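Local structure of thioesterase domain-containing protein (Pseudomonas aeruginosa, 1ZKI) at residues A[17-25]-A[34-42]. The protein is a hotdog-fold thioesterase that probably hydrolyses the thioester bond of acyl-CoA substrates. Sequence-based numbering, arbitrary orientation. Where two conformers were deposited one is given.
Sequences SELVGLDPV and VRLPMAAHL
Asp23 and Arg35 face each other as an antiparallel hydrogen-bonded pair and are joined through both backbone and side chains. Asp23 N donates to Arg35 O (3.0 Å), and Arg35 N returns an almost straight bond to Asp23 O (2.9 Å, 177° at the hydrogen). On the face of the sheet that carries Asp23 and Arg35, the two side chains run alongside one another, pointing the same way, into a salt bridge, Arg35 NH2 meeting the anti side of OD2 in the modelled conformer of Asp23 at 2.9 Å. The bond lies close to the guanidinium plane, yet the carboxylate stands nearly perpendicular to it (89°), so one oxygen makes a single-point contact. The arginine chain bends at chi3 (-74°), and NH2 comes to the edge of the Asp23 carboxylate, while Arg35 NE pairs with Glu93 on the next strand, which probably helps to hold the guanidinium in place.

Where the two segments diverge, water takes over: one molecule bridges Val20 O and Pro37 O, another links Leu19 O to His41 NE2. Gly21, with positive phi, closes the helix as the C-prime residue of a Schellman motif.

Apolar groups meet on the side of Val34: Leu22 CD2 touches Leu36 CD2 at 3.8 Å, Leu22 CB rests on Val34 CG1, and, beyond the strands, Val20 sets CG1 against Leu36 CD1 (4.0 Å) and Leu42 CD2. Leu22 and Val34 also pack on helix 51-70, the long helix that an antiparallel sheet wraps in the hotdog fold, here at its edge hairpin of strands 23-27 and 31-37.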
loop_
_atom_site.group_PDB
_atom_site.type_symbol
_atom_site.label_atom_id
_atom_site.label_comp_id
_atom_site.label_asym_id
_atom_site.label_seq_id
_atom_site.Cartn_x
_atom_site.Cartn_y
_atom_site.Cartn_z
ATOM N N SER A 17 8.592 -6.802 20.671
ATOM C CA SER A 17 7.227 -7.212 20.333
ATOM C C SER A 17 6.492 -7.606 21.615
ATOM O O SER A 17 5.324 -7.306 21.781
ATOM C CB SER A 17 7.192 -8.341 19.290
ATOM O OG SER A 17 7.564 -9.601 19.837
ATOM N N GLU A 18 7.198 -8.227 22.544
ATOM C CA GLU A 18 6.612 -8.574 23.853
ATOM C C GLU A 18 6.206 -7.361 24.687
ATOM O O GLU A 18 5.143 -7.365 25.330
ATOM C CB GLU A 18 7.606 -9.428 24.627
ATOM C CG GLU A 18 7.812 -10.739 23.962
ATOM C CD GLU A 18 6.856 -11.733 24.490
ATOM O OE1 GLU A 18 5.792 -11.891 23.837
ATOM O OE2 GLU A 18 7.167 -12.309 25.574
ATOM N N LEU A 19 7.050 -6.331 24.661
ATOM C CA LEU A 19 6.816 -5.085 25.384
ATOM C C LEU A 19 5.519 -4.443 24.897
ATOM O O LEU A 19 4.660 -4.053 25.690
ATOM C CB LEU A 19 7.964 -4.106 25.123
ATOM C CG LEU A 19 7.807 -2.715 25.753
ATOM C CD1 LEU A 19 8.083 -2.769 27.272
ATOM C CD2 LEU A 19 8.692 -1.658 25.021
ATOM N N VAL A 20 5.378 -4.349 23.583
ATOM C CA VAL A 20 4.196 -3.706 23.016
ATOM C C VAL A 20 2.936 -4.555 23.260
ATOM O O VAL A 20 1.821 -4.020 23.376
ATOM C CB VAL A 20 4.433 -3.390 21.530
ATOM C CG1 VAL A 20 3.186 -2.840 20.885
ATOM C CG2 VAL A 20 5.564 -2.377 21.420
ATOM N N GLY A 21 3.123 -5.873 23.336
ATOM C CA GLY A 21 2.028 -6.819 23.547
ATOM C C GLY A 21 1.544 -7.479 22.266
ATOM O O GLY A 21 0.389 -7.935 22.183
ATOM N N LEU A 22 2.433 -7.553 21.274
ATOM C CA LEU A 22 2.095 -8.153 19.982
ATOM C C LEU A 22 1.998 -9.658 20.153
ATOM O O LEU A 22 2.831 -10.267 20.805
ATOM C CB LEU A 22 3.130 -7.800 18.900
ATOM C CG LEU A 22 3.328 -6.299 18.701
ATOM C CD1 LEU A 22 4.470 -5.977 17.732
ATOM C CD2 LEU A 22 2.029 -5.564 18.290
ATOM N N ASP A 23 1.045 -10.251 19.461
ATOM C CA ASP A 23 0.726 -11.628 19.673
ATOM C C ASP A 23 0.480 -12.280 18.304
ATOM O O ASP A 23 -0.570 -12.056 17.701
ATOM C CB ASP A 23 -0.513 -11.642 20.577
ATOM C CG ASP A 23 -0.983 -13.018 20.929
ATOM O OD1 ASP A 23 -0.184 -13.971 20.882
ATOM O OD2 ASP A 23 -2.176 -13.127 21.292
ATOM N N PRO A 24 1.454 -13.074 17.794
ATOM C CA PRO A 24 1.233 -13.736 16.494
ATOM C C PRO A 24 -0.021 -14.600 16.531
ATOM O O PRO A 24 -0.279 -15.249 17.551
ATOM C CB PRO A 24 2.477 -14.624 16.326
ATOM C CG PRO A 24 3.530 -13.947 17.185
ATOM C CD PRO A 24 2.766 -13.444 18.377
ATOM N N VAL A 25 -0.793 -14.581 15.443
ATOM C CA VAL A 25 -2.048 -15.339 15.337
ATOM C C VAL A 25 -1.921 -16.482 14.332
ATOM O O VAL A 25 -2.284 -17.632 14.638
ATOM C CB VAL A 25 -3.239 -14.417 14.923
ATOM C CG1 VAL A 25 -4.512 -15.237 14.683
ATOM C CG2 VAL A 25 -3.504 -13.386 16.001
ATOM N N VAL A 34 -1.157 -10.813 13.097
ATOM C CA VAL A 34 -0.735 -10.532 14.473
ATOM C C VAL A 34 -1.828 -9.702 15.159
ATOM O O VAL A 34 -2.440 -8.844 14.509
ATOM C CB VAL A 34 0.635 -9.771 14.460
ATOM C CG1 VAL A 34 1.060 -9.356 15.847
ATOM C CG2 VAL A 34 1.727 -10.621 13.785
ATOM N N ARG A 35 -2.083 -9.952 16.446
ATOM C CA ARG A 35 -3.086 -9.175 17.189
ATOM C C ARG A 35 -2.395 -8.286 18.207
ATOM O O ARG A 35 -1.282 -8.596 18.656
ATOM C CB ARG A 35 -4.118 -10.089 17.878
ATOM C CG ARG A 35 -3.559 -10.957 18.964
ATOM C CD ARG A 35 -4.632 -11.876 19.597
ATOM N NE ARG A 35 -5.563 -11.164 20.487
ATOM C CZ ARG A 35 -5.351 -10.913 21.779
ATOM N NH1 ARG A 35 -6.271 -10.261 22.493
ATOM N NH2 ARG A 35 -4.214 -11.294 22.375
ATOM N N LEU A 36 -3.064 -7.194 18.569
ATOM C CA LEU A 36 -2.563 -6.236 19.553
ATOM C C LEU A 36 -3.739 -5.729 20.375
ATOM O O LEU A 36 -4.537 -4.936 19.873
ATOM C CB LEU A 36 -1.828 -5.060 18.889
ATOM C CG LEU A 36 -1.344 -3.929 19.830
ATOM C CD1 LEU A 36 -0.503 -4.488 20.995
ATOM C CD2 LEU A 36 -0.554 -2.848 19.032
ATOM N N PRO A 37 -3.853 -6.195 21.632
ATOM C CA PRO A 37 -4.889 -5.665 22.520
ATOM C C PRO A 37 -4.498 -4.293 23.059
ATOM O O PRO A 37 -3.306 -4.050 23.350
ATOM C CB PRO A 37 -4.944 -6.695 23.658
ATOM C CG PRO A 37 -3.580 -7.315 23.688
ATOM C CD PRO A 37 -3.062 -7.276 22.255
HETATM N N MSE A 38 -5.479 -3.391 23.180
HETATM C CA MSE A 38 -5.235 -2.089 23.819
HETATM C C MSE A 38 -4.752 -2.303 25.256
HETATM O O MSE A 38 -5.150 -3.261 25.940
HETATM C CB MSE A 38 -6.508 -1.216 23.835
HETATM C CG MSE A 38 -6.292 0.205 24.407
HETATM SE SE MSE A 38 -5.105 1.188 23.245
HETATM C CE MSE A 38 -5.151 2.909 24.064
ATOM N N ALA A 39 -3.876 -1.409 25.706
ATOM C CA ALA A 39 -3.442 -1.390 27.087
ATOM C C ALA A 39 -3.090 0.049 27.440
ATOM O O ALA A 39 -2.850 0.857 26.551
ATOM C CB ALA A 39 -2.235 -2.294 27.291
ATOM N N ALA A 40 -3.033 0.338 28.738
ATOM C CA ALA A 40 -2.790 1.696 29.217
ATOM C C ALA A 40 -1.521 2.278 28.579
ATOM O O ALA A 40 -1.506 3.444 28.162
ATOM C CB ALA A 40 -2.686 1.718 30.752
ATOM N N HIS A 41 -0.461 1.470 28.504
ATOM C CA HIS A 41 0.834 1.962 28.038
ATOM C C HIS A 41 0.927 2.153 26.522
ATOM O O HIS A 41 1.990 2.536 26.016
ATOM C CB HIS A 41 1.989 1.081 28.541
ATOM C CG HIS A 41 1.758 -0.388 28.353
ATOM N ND1 HIS A 41 1.069 -1.153 29.270
ATOM C CD2 HIS A 41 2.126 -1.233 27.360
ATOM C CE1 HIS A 41 1.015 -2.404 28.846
ATOM N NE2 HIS A 41 1.663 -2.486 27.694
ATOM N N LEU A 42 -0.166 1.899 25.801
ATOM C CA LEU A 42 -0.233 2.179 24.361
ATOM C C LEU A 42 -0.901 3.520 24.050
ATOM O O LEU A 42 -0.950 3.928 22.888
ATOM C CB LEU A 42 -0.948 1.037 23.606
ATOM C CG LEU A 42 -0.369 -0.381 23.750
ATOM C CD1 LEU A 42 -1.108 -1.360 22.834
ATOM C CD2 LEU A 42 1.140 -0.411 23.473
HETATM O O HOH W 1 2.642 -5.289 27.153
HETATM O O HOH W 2 -0.785 -4.530 24.492
#